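Local coordinates for protein ketol-acid reductoisomerase (NAD(+)) (uncultured archaeon GZfos26G2, PDB 4XDY) that catalyses the magnesium-dependent alkyl migration and NADH-dependent reduction of (S)-2-acetolactate to (R)-2,3-dihydroxy-isovalerate in the biosynthesis of branched-chain amino acids, at residues N41-E46 with D72-K77; S12-K17 with L170-A175; H82-D87 with C109-F114. One frame throughout, in Å; residues are numbered along the deposited sequence.

Contact 1 of 3, residues N41-E46 with D72-K77; sequences NVVIGE and DKAAEK. With NAI (1,4-dihydronicotinamide adenine dinucleotide), chain E.
Ala-74 sets its methyl group against the backbone of Gly-45, CB lying 3.4 Å from the glycine CA, where a helix of the Rossmann domain packs on a strand of its sheet. The axes of strand 41-46 and helix 72-77 come within 7.2 Å and run roughly antiparallel, at 149°. Such an approach calls for small residues: a beta carbon on Gly-45 would point toward the helix and clash with the alanine methyl. One helical turn later comes Lys-77. Its CG stands anti to the backbone N (chi1 -179°) and the chain runs on extended, which carries CE across Val-43 at about a right angle, 3.9 Å from CG1. The aliphatic part of the lysine thus covers a branched strand residue, while its NZ forms a salt bridge with Glu-67. CG2, the other branch of Val-43, faces Ala-74 loosely, at 4.5 Å from CB. Ile-44 points away from the helix and touches Tyr-24 and helix 26-37. Glu-46 also turns from the helix, and its bent chain brings the carboxylate to the adenosine ribose. An acidic residue on the second Rossmann strand, accepting from the ribose 2'-hydroxyl, is characteristic of NAD-binding enzymes and fits the NADH preference. Here OE2 takes a hydrogen bond from the ribose hydroxyl O2B at 2.6 Å and a second one from the backbone N of Tyr-24.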
# COMPACT_ATOMS: atom_id res chain seq x y z
N ASN A 41 -9.05 -31.77 8.22
CA ASN A 41 -8.27 -32.36 9.29
C ASN A 41 -6.80 -31.96 9.14
O ASN A 41 -6.15 -32.33 8.15
CB ASN A 41 -8.39 -33.91 9.29
CG ASN A 41 -7.80 -34.56 10.58
OD1 ASN A 41 -7.07 -35.56 10.54
ND2 ASN A 41 -8.16 -33.99 11.72
N VAL A 42 -6.25 -31.23 10.12
CA VAL A 42 -4.84 -30.78 10.06
C VAL A 42 -4.04 -31.24 11.24
O VAL A 42 -4.52 -31.15 12.39
CB VAL A 42 -4.76 -29.22 10.04
CG1 VAL A 42 -3.29 -28.75 10.03
CG2 VAL A 42 -5.54 -28.67 8.86
N VAL A 43 -2.80 -31.66 11.01
CA VAL A 43 -1.86 -31.84 12.11
C VAL A 43 -0.65 -30.97 11.85
O VAL A 43 -0.36 -30.69 10.66
CB VAL A 43 -1.49 -33.30 12.36
CG1 VAL A 43 -2.80 -34.07 12.61
CG2 VAL A 43 -0.70 -33.91 11.23
N ILE A 44 -0.11 -30.42 12.94
CA ILE A 44 1.14 -29.59 12.86
C ILE A 44 2.35 -30.42 13.12
O ILE A 44 2.44 -31.11 14.15
CB ILE A 44 1.10 -28.39 13.82
CG1 ILE A 44 -0.18 -27.59 13.63
CG2 ILE A 44 2.35 -27.52 13.63
CD1 ILE A 44 -0.39 -27.06 12.19
N GLY A 45 3.29 -30.36 12.20
CA GLY A 45 4.67 -30.84 12.39
C GLY A 45 5.53 -29.65 12.81
O GLY A 45 5.65 -28.66 12.08
N GLU A 46 6.13 -29.72 14.01
CA GLU A 46 7.00 -28.65 14.50
C GLU A 46 8.11 -29.23 15.31
O GLU A 46 8.20 -30.46 15.45
CB GLU A 46 6.20 -27.59 15.27
CG GLU A 46 5.95 -26.31 14.47
CD GLU A 46 7.17 -25.43 14.20
OE1 GLU A 46 8.29 -25.82 14.52
OE2 GLU A 46 7.01 -24.36 13.49
N ASP A 72 8.78 -35.72 11.91
CA ASP A 72 8.70 -37.12 11.46
C ASP A 72 7.35 -37.82 11.71
O ASP A 72 6.79 -38.46 10.79
CB ASP A 72 9.88 -37.94 11.93
CG ASP A 72 9.92 -38.15 13.44
OD1 ASP A 72 9.12 -37.57 14.21
OD2 ASP A 72 10.80 -38.94 13.80
N LYS A 73 6.78 -37.65 12.89
CA LYS A 73 5.45 -38.25 13.19
C LYS A 73 4.34 -37.54 12.43
O LYS A 73 3.34 -38.13 12.07
CB LYS A 73 5.07 -38.14 14.69
CG LYS A 73 6.04 -38.72 15.73
CD LYS A 73 6.66 -40.00 15.24
CE LYS A 73 7.36 -40.73 16.38
NZ LYS A 73 7.58 -42.13 15.93
N ALA A 74 4.47 -36.25 12.21
CA ALA A 74 3.50 -35.53 11.43
C ALA A 74 3.49 -36.00 9.98
O ALA A 74 2.42 -36.13 9.38
CB ALA A 74 3.76 -34.03 11.51
N ALA A 75 4.65 -36.28 9.44
CA ALA A 75 4.78 -36.70 8.07
C ALA A 75 4.14 -38.09 7.88
O ALA A 75 3.59 -38.40 6.85
CB ALA A 75 6.19 -36.79 7.65
N GLU A 76 4.32 -38.92 8.89
CA GLU A 76 3.70 -40.26 8.93
C GLU A 76 2.19 -40.16 8.85
O GLU A 76 1.57 -40.85 8.07
CB GLU A 76 4.15 -41.00 10.22
CG GLU A 76 3.91 -42.49 10.18
CD GLU A 76 4.75 -43.28 11.18
OE1 GLU A 76 5.57 -42.71 11.96
OE2 GLU A 76 4.58 -44.50 11.16
N LYS A 77 1.61 -39.22 9.56
CA LYS A 77 0.23 -39.12 9.65
C LYS A 77 -0.43 -38.38 8.46
O LYS A 77 -1.61 -38.52 8.17
CB LYS A 77 -0.03 -38.39 10.96
CG LYS A 77 -1.48 -38.22 11.24
CD LYS A 77 -1.82 -38.14 12.72
CE LYS A 77 -3.34 -37.89 12.78
NZ LYS A 77 -3.88 -38.08 14.14
PA NAI E . 8.78 -19.13 8.72
O1A NAI E . 10.13 -18.42 8.53
O2A NAI E . 7.65 -18.41 9.33
O5B NAI E . 9.14 -20.55 9.39
C5B NAI E . 8.07 -21.44 9.82
C4B NAI E . 8.48 -22.08 11.18
O4B NAI E . 9.59 -22.92 10.88
C3B NAI E . 8.98 -21.14 12.31
O3B NAI E . 7.83 -20.52 12.90
C2B NAI E . 9.76 -22.10 13.19
O2B NAI E . 8.85 -22.67 14.14
C1B NAI E . 10.23 -23.15 12.16
N9A NAI E . 11.66 -23.09 11.96
C8A NAI E . 12.36 -21.89 11.75
N7A NAI E . 13.65 -22.16 11.61
C5A NAI E . 13.79 -23.50 11.77
C6A NAI E . 14.91 -24.42 11.78
N6A NAI E . 16.17 -24.00 11.61
N1A NAI E . 14.69 -25.76 11.92
C2A NAI E . 13.44 -26.23 12.13
N3A NAI E . 12.36 -25.47 12.14
C4A NAI E . 12.48 -24.10 11.98
O3 NAI E . 8.32 -19.66 7.18
PN NAI E . 7.35 -18.77 6.17
O1N NAI E . 7.93 -17.38 5.99
O2N NAI E . 5.98 -18.92 6.70
O5D NAI E . 7.71 -19.55 4.85
C5D NAI E . 7.11 -20.87 4.62
C4D NAI E . 7.06 -21.21 3.09
O4D NAI E . 6.04 -20.32 2.59
C3D NAI E . 8.30 -20.88 2.29
O3D NAI E . 8.46 -21.81 1.22
C2D NAI E . 8.06 -19.46 1.71
O2D NAI E . 8.81 -19.11 0.54
C1D NAI E . 6.57 -19.54 1.45
N1N NAI E . 5.79 -18.30 1.40
C2N NAI E . 5.84 -17.46 2.45
C3N NAI E . 5.12 -16.31 2.47
C7N NAI E . 5.12 -15.50 3.64
O7N NAI E . 6.00 -15.47 4.56
N7N NAI E . 3.97 -14.91 3.86
C4N NAI E . 4.28 -16.02 1.33
C5N NAI E . 4.10 -17.06 0.35
C6N NAI E . 4.91 -18.15 0.42

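Contact 2 of 3, residues S12-K17 with L170-A175; sequences SILRDK and LAMTKA
Leu-14 and Ile-13 close on the methyl group of Ala-171, the leucine through CG at 3.8 Å from CB and the isoleucine through CG2 at 3.7 Å from the same atom. The short 3-10 turn 12-14 offers these two neighbouring apolar residues to one side of helix 170-175. Leu-14 makes the tight part of the contact. With CG anti to its own carbonyl carbon (chi1 -64°), the side chain reaches forward over the helix backbone, and CD1 comes to rest 3.7 Å from the amide N of Met-172. From there the same methyl meets Met-172 CG at 4.0 Å and Ala-175 CB at 4.1 Å. Ala-171 and Ala-175 are one turn apart on the helix, and their short side chains suit the place because they let a leucine lie close to the main chain; a branched methyl end can then touch several partners at once. Met-172 behaves differently: of its side chain CG meets Leu-14, while the chain goes on away from the turn, and its bend at chi3 (74°) sets where CE ends.

Toward Ile-13 the contact thins out: one branch touches closely, but little of this partly exposed residue is covered, and its side chain also touches Glu-167 and Val-168, earlier on the same helix. Ser-12 is exposed and points away from the helix; its OG is hydrogen-bonded to Asp-10. Lys-174, partly exposed, makes no contact with 12-17 and extends to the chain before it, NZ bonding the backbone oxygens of Asp-6 and Val-9. Within the Rossmann domain, the turn leads through a short loop into strand 18-22, while helix 165-175 rests Leu-170 and Thr-173 on strands 153-157 and 183-185.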
# COMPACT_ATOMS: atom_id res chain seq x y z
N SER A 12 -14.15 -31.52 -2.29
CA SER A 12 -14.58 -32.68 -1.53
C SER A 12 -13.54 -33.76 -1.38
O SER A 12 -13.58 -34.48 -0.40
CB SER A 12 -15.89 -33.24 -2.14
OG SER A 12 -15.71 -33.60 -3.47
N ILE A 13 -12.55 -33.87 -2.28
CA ILE A 13 -11.47 -34.80 -2.07
C ILE A 13 -10.77 -34.73 -0.65
O ILE A 13 -10.24 -35.73 -0.15
CB ILE A 13 -10.41 -34.78 -3.17
CG1 ILE A 13 -9.58 -36.06 -3.10
CG2 ILE A 13 -9.49 -33.53 -3.08
CD1 ILE A 13 -8.70 -36.27 -4.30
N LEU A 14 -10.73 -33.53 -0.09
CA LEU A 14 -10.05 -33.30 1.22
C LEU A 14 -10.83 -33.85 2.41
O LEU A 14 -10.26 -33.98 3.50
CB LEU A 14 -9.79 -31.82 1.44
CG LEU A 14 -8.85 -31.16 0.45
CD1 LEU A 14 -8.58 -29.72 0.90
CD2 LEU A 14 -7.55 -31.93 0.32
N ARG A 15 -12.11 -34.15 2.19
CA ARG A 15 -12.96 -34.87 3.17
C ARG A 15 -12.27 -36.02 3.89
O ARG A 15 -12.39 -36.17 5.06
CB ARG A 15 -14.23 -35.41 2.47
N ASP A 16 -11.54 -36.87 3.25
CA ASP A 16 -10.92 -37.93 4.08
C ASP A 16 -9.39 -37.84 3.92
O ASP A 16 -8.69 -38.84 3.73
CB ASP A 16 -11.45 -39.28 3.66
CG ASP A 16 -11.67 -39.33 2.17
OD1 ASP A 16 -10.89 -38.66 1.46
OD2 ASP A 16 -12.65 -39.97 1.74
N LYS A 17 -8.88 -36.62 3.96
CA LYS A 17 -7.45 -36.50 3.91
C LYS A 17 -7.03 -35.66 5.12
O LYS A 17 -7.75 -34.75 5.54
CB LYS A 17 -7.01 -35.88 2.59
CG LYS A 17 -6.83 -36.95 1.55
CD LYS A 17 -6.53 -36.39 0.20
CE LYS A 17 -6.53 -37.50 -0.84
NZ LYS A 17 -5.31 -38.32 -0.85
N LEU A 170 -5.85 -28.03 -6.02
CA LEU A 170 -6.89 -27.05 -6.21
C LEU A 170 -7.84 -27.02 -5.01
O LEU A 170 -8.36 -25.96 -4.61
CB LEU A 170 -7.66 -27.26 -7.54
CG LEU A 170 -6.86 -27.02 -8.81
CD1 LEU A 170 -7.66 -27.51 -10.01
CD2 LEU A 170 -6.55 -25.55 -9.07
N ALA A 171 -8.11 -28.22 -4.49
CA ALA A 171 -9.08 -28.38 -3.42
C ALA A 171 -8.57 -27.59 -2.21
O ALA A 171 -9.33 -26.91 -1.54
CB ALA A 171 -9.25 -29.82 -3.07
N MET A 172 -7.27 -27.71 -1.97
CA MET A 172 -6.65 -26.97 -0.84
C MET A 172 -6.90 -25.46 -0.98
O MET A 172 -7.25 -24.78 -0.00
CB MET A 172 -5.15 -27.33 -0.76
CG MET A 172 -4.84 -28.64 -0.16
SD MET A 172 -3.12 -29.06 -0.27
CE MET A 172 -2.45 -27.93 1.01
N THR A 173 -6.79 -24.93 -2.21
CA THR A 173 -6.96 -23.48 -2.40
C THR A 173 -8.37 -23.03 -2.24
O THR A 173 -8.69 -21.94 -1.78
CB THR A 173 -6.42 -22.96 -3.76
OG1 THR A 173 -7.28 -23.40 -4.83
CG2 THR A 173 -4.92 -23.35 -3.98
N LYS A 174 -9.30 -23.95 -2.58
CA LYS A 174 -10.70 -23.61 -2.36
C LYS A 174 -11.06 -23.62 -0.87
O LYS A 174 -11.77 -22.73 -0.39
CB LYS A 174 -11.61 -24.60 -3.13
CG LYS A 174 -13.08 -24.18 -2.91
CD LYS A 174 -14.12 -24.96 -3.67
CE LYS A 174 -15.49 -24.30 -3.38
NZ LYS A 174 -16.34 -24.82 -4.45
N ALA A 175 -10.62 -24.65 -0.17
CA ALA A 175 -10.81 -24.77 1.30
C ALA A 175 -10.18 -23.53 2.05
O ALA A 175 -10.69 -23.05 3.08
CB ALA A 175 -10.23 -26.03 1.80

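Contact 3 of 3, residues H82-D87 with C109-F114; sequences HILLPD and CFSHGF. With NAI (1,4-dihydronicotinamide adenine dinucleotide), chain E.
Asp-87 and His-112 meet beside the nicotinamide ribose, OD1 lying 3.6 Å from CD2 at the edge of the imidazole. The carboxylate suits a diol: OD1 accepts from NAI O3D and OD2 from NAI O2D, each at 2.6 Å. Thr-258 of the second subunit also bonds OD2. A water joins Ile-83 O and Ser-111 N to O3D, bridging the two strands of this chain where they part. Leu-84 CD2 packs against Ser-111 OG, a hydroxyl also bonded to Val-132 O and Gln-31. His-82 CG stands anti to the backbone N (chi1 -177°), which carries CE1 to 3.3 Å from Ser-111 OG, at the ring edge; Leu-84 CG covers one face and Cys-109 SG lies obliquely. An alanine here would probably open a gap under Leu-84 CG and beside Cys-109 SG, and lose the weak hydrogen bond between His-82 NE2 and Gln-31. Ile-83 N bonds Cys-109 O at 2.9 Å, nearly straight at 177°. Glu-191 bonds ND1 of His-112, the predicted active-site residue, whose side chain touches Asp-195 and lies about 4 Å from a magnesium ion. Parallel strands 80-83 and 107-110, joined through helix 90-98 in a beta-alpha-beta unit, carry their C-terminal loops to the cofactor, as Rossmann folds do.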
# COMPACT_ATOMS: atom_id res chain seq x y z
N HIS A 82 2.80 -30.82 3.87
CA HIS A 82 2.81 -29.49 3.29
C HIS A 82 3.91 -28.68 4.00
O HIS A 82 3.77 -28.38 5.20
CB HIS A 82 1.46 -28.87 3.49
CG HIS A 82 1.29 -27.51 2.90
ND1 HIS A 82 2.07 -27.04 1.88
CD2 HIS A 82 0.38 -26.54 3.14
CE1 HIS A 82 1.65 -25.84 1.52
NE2 HIS A 82 0.65 -25.51 2.28
N ILE A 83 4.96 -28.39 3.26
CA ILE A 83 6.23 -27.86 3.80
C ILE A 83 6.11 -26.34 3.86
O ILE A 83 6.17 -25.69 2.82
CB ILE A 83 7.43 -28.38 3.03
CG1 ILE A 83 7.55 -29.91 3.24
CG2 ILE A 83 8.73 -27.75 3.56
CD1 ILE A 83 8.59 -30.57 2.41
N LEU A 84 5.90 -25.83 5.07
CA LEU A 84 5.83 -24.37 5.32
C LEU A 84 6.92 -23.93 6.33
O LEU A 84 6.71 -23.05 7.12
CB LEU A 84 4.43 -23.94 5.69
CG LEU A 84 3.34 -24.12 4.64
CD1 LEU A 84 1.96 -23.75 5.13
CD2 LEU A 84 3.68 -23.35 3.36
N LEU A 85 8.08 -24.55 6.16
CA LEU A 85 9.27 -24.18 6.82
C LEU A 85 10.03 -23.12 5.97
O LEU A 85 9.85 -23.05 4.78
CB LEU A 85 10.14 -25.41 7.02
CG LEU A 85 9.58 -26.47 7.97
CD1 LEU A 85 10.23 -27.82 7.72
CD2 LEU A 85 9.75 -26.08 9.40
N PRO A 86 10.98 -22.38 6.58
CA PRO A 86 11.80 -21.46 5.75
C PRO A 86 12.45 -22.18 4.61
O PRO A 86 12.96 -23.30 4.76
CB PRO A 86 12.85 -20.91 6.77
CG PRO A 86 12.19 -21.04 8.11
CD PRO A 86 11.38 -22.36 7.98
N ASP A 87 12.47 -21.58 3.42
CA ASP A 87 13.04 -22.23 2.24
C ASP A 87 14.44 -22.78 2.49
O ASP A 87 14.80 -23.87 2.03
CB ASP A 87 13.07 -21.35 0.99
CG ASP A 87 11.68 -20.85 0.63
OD1 ASP A 87 10.84 -21.72 0.21
OD2 ASP A 87 11.38 -19.66 0.86
N CYS A 109 3.73 -31.11 -0.72
CA CYS A 109 3.21 -29.83 -1.14
C CYS A 109 4.13 -28.71 -0.58
O CYS A 109 4.81 -28.90 0.45
CB CYS A 109 1.81 -29.67 -0.66
SG CYS A 109 0.82 -28.31 -1.23
N PHE A 110 4.12 -27.60 -1.29
CA PHE A 110 4.98 -26.41 -0.98
C PHE A 110 4.10 -25.19 -1.20
O PHE A 110 3.06 -25.27 -1.93
CB PHE A 110 6.14 -26.29 -1.89
CG PHE A 110 7.13 -27.42 -1.76
CD1 PHE A 110 6.93 -28.62 -2.46
CD2 PHE A 110 8.21 -27.31 -0.93
CE1 PHE A 110 7.84 -29.66 -2.36
CE2 PHE A 110 9.13 -28.34 -0.81
CZ PHE A 110 8.97 -29.50 -1.53
N SER A 111 4.52 -24.03 -0.68
CA SER A 111 3.89 -22.78 -1.06
C SER A 111 4.83 -21.83 -1.78
O SER A 111 4.45 -20.70 -2.02
CB SER A 111 3.21 -22.08 0.08
OG SER A 111 2.01 -22.76 0.48
N HIS A 112 5.97 -22.33 -2.22
CA HIS A 112 6.89 -21.60 -3.08
C HIS A 112 7.67 -22.69 -3.79
O HIS A 112 8.11 -23.67 -3.12
CB HIS A 112 7.84 -20.77 -2.21
CG HIS A 112 8.82 -19.93 -2.97
ND1 HIS A 112 8.57 -19.33 -4.22
CD2 HIS A 112 10.09 -19.59 -2.64
CE1 HIS A 112 9.63 -18.60 -4.55
NE2 HIS A 112 10.56 -18.74 -3.60
N GLY A 113 7.90 -22.46 -5.09
CA GLY A 113 8.62 -23.45 -5.92
C GLY A 113 10.13 -23.62 -5.80
O GLY A 113 10.70 -24.52 -6.45
N PHE A 114 10.75 -22.72 -4.98
CA PHE A 114 12.23 -22.55 -4.95
C PHE A 114 12.93 -23.92 -4.89
O PHE A 114 13.75 -24.26 -5.76
CB PHE A 114 12.63 -21.66 -3.76
CG PHE A 114 14.07 -21.29 -3.69
CD1 PHE A 114 15.02 -22.15 -3.12
CD2 PHE A 114 14.52 -20.06 -4.17
CE1 PHE A 114 16.36 -21.80 -3.05
CE2 PHE A 114 15.87 -19.72 -4.09
CZ PHE A 114 16.78 -20.59 -3.53
PA NAI E . 8.78 -19.13 8.72
O1A NAI E . 10.13 -18.42 8.53
O2A NAI E . 7.65 -18.41 9.33
O5B NAI E . 9.14 -20.55 9.39
C5B NAI E . 8.07 -21.44 9.82
C4B NAI E . 8.48 -22.08 11.18
O4B NAI E . 9.59 -22.92 10.88
C3B NAI E . 8.98 -21.14 12.31
O3B NAI E . 7.83 -20.52 12.90
C2B NAI E . 9.76 -22.10 13.19
O2B NAI E . 8.85 -22.67 14.14
C1B NAI E . 10.23 -23.15 12.16
N9A NAI E . 11.66 -23.09 11.96
C8A NAI E . 12.36 -21.89 11.75
N7A NAI E . 13.65 -22.16 11.61
C5A NAI E . 13.79 -23.50 11.77
C6A NAI E . 14.91 -24.42 11.78
N6A NAI E . 16.17 -24.00 11.61
N1A NAI E . 14.69 -25.76 11.92
C2A NAI E . 13.44 -26.23 12.13
N3A NAI E . 12.36 -25.47 12.14
C4A NAI E . 12.48 -24.10 11.98
O3 NAI E . 8.32 -19.66 7.18
PN NAI E . 7.35 -18.77 6.17
O1N NAI E . 7.93 -17.38 5.99
O2N NAI E . 5.98 -18.92 6.70
O5D NAI E . 7.71 -19.55 4.85
C5D NAI E . 7.11 -20.87 4.62
C4D NAI E . 7.06 -21.21 3.09
O4D NAI E . 6.04 -20.32 2.59
C3D NAI E . 8.30 -20.88 2.29
O3D NAI E . 8.46 -21.81 1.22
C2D NAI E . 8.06 -19.46 1.71
O2D NAI E . 8.81 -19.11 0.54
C1D NAI E . 6.57 -19.54 1.45
N1N NAI E . 5.79 -18.30 1.40
C2N NAI E . 5.84 -17.46 2.45
C3N NAI E . 5.12 -16.31 2.47
C7N NAI E . 5.12 -15.50 3.64
O7N NAI E . 6.00 -15.47 4.56
N7N NAI E . 3.97 -14.91 3.86
C4N NAI E . 4.28 -16.02 1.33
C5N NAI E . 4.10 -17.06 0.35
C6N NAI E . 4.91 -18.15 0.42
O HOH W 1 6.95 -24.04 0.71
O HOH W 2 10.77 -23.85 -1.63

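From the N terminus, the chain first passes 12-17, whose partner 170-175 comes only after another 152 residues, and contact 2 therefore closes a long loop that encloses both other contacts. Inside it, contact 1 closes first, joining strand 41-50 to helix 71-77; strand 80-83 then follows directly and opens contact 3, so these two lie in series and none of the three cross. Contacts 1 and 3 reach the same sheet, their centres about 15 Å apart, and hold the two riboses of one dinucleotide. Contact 2 touches both: Lys-17 O packs on Asn-41 CB, and Met-172 CE on His-82 and Cys-109. Together they tie two distant parts of the Rossmann domain, 12-17 and 170-175, to the sheet and its cofactor-binding loops.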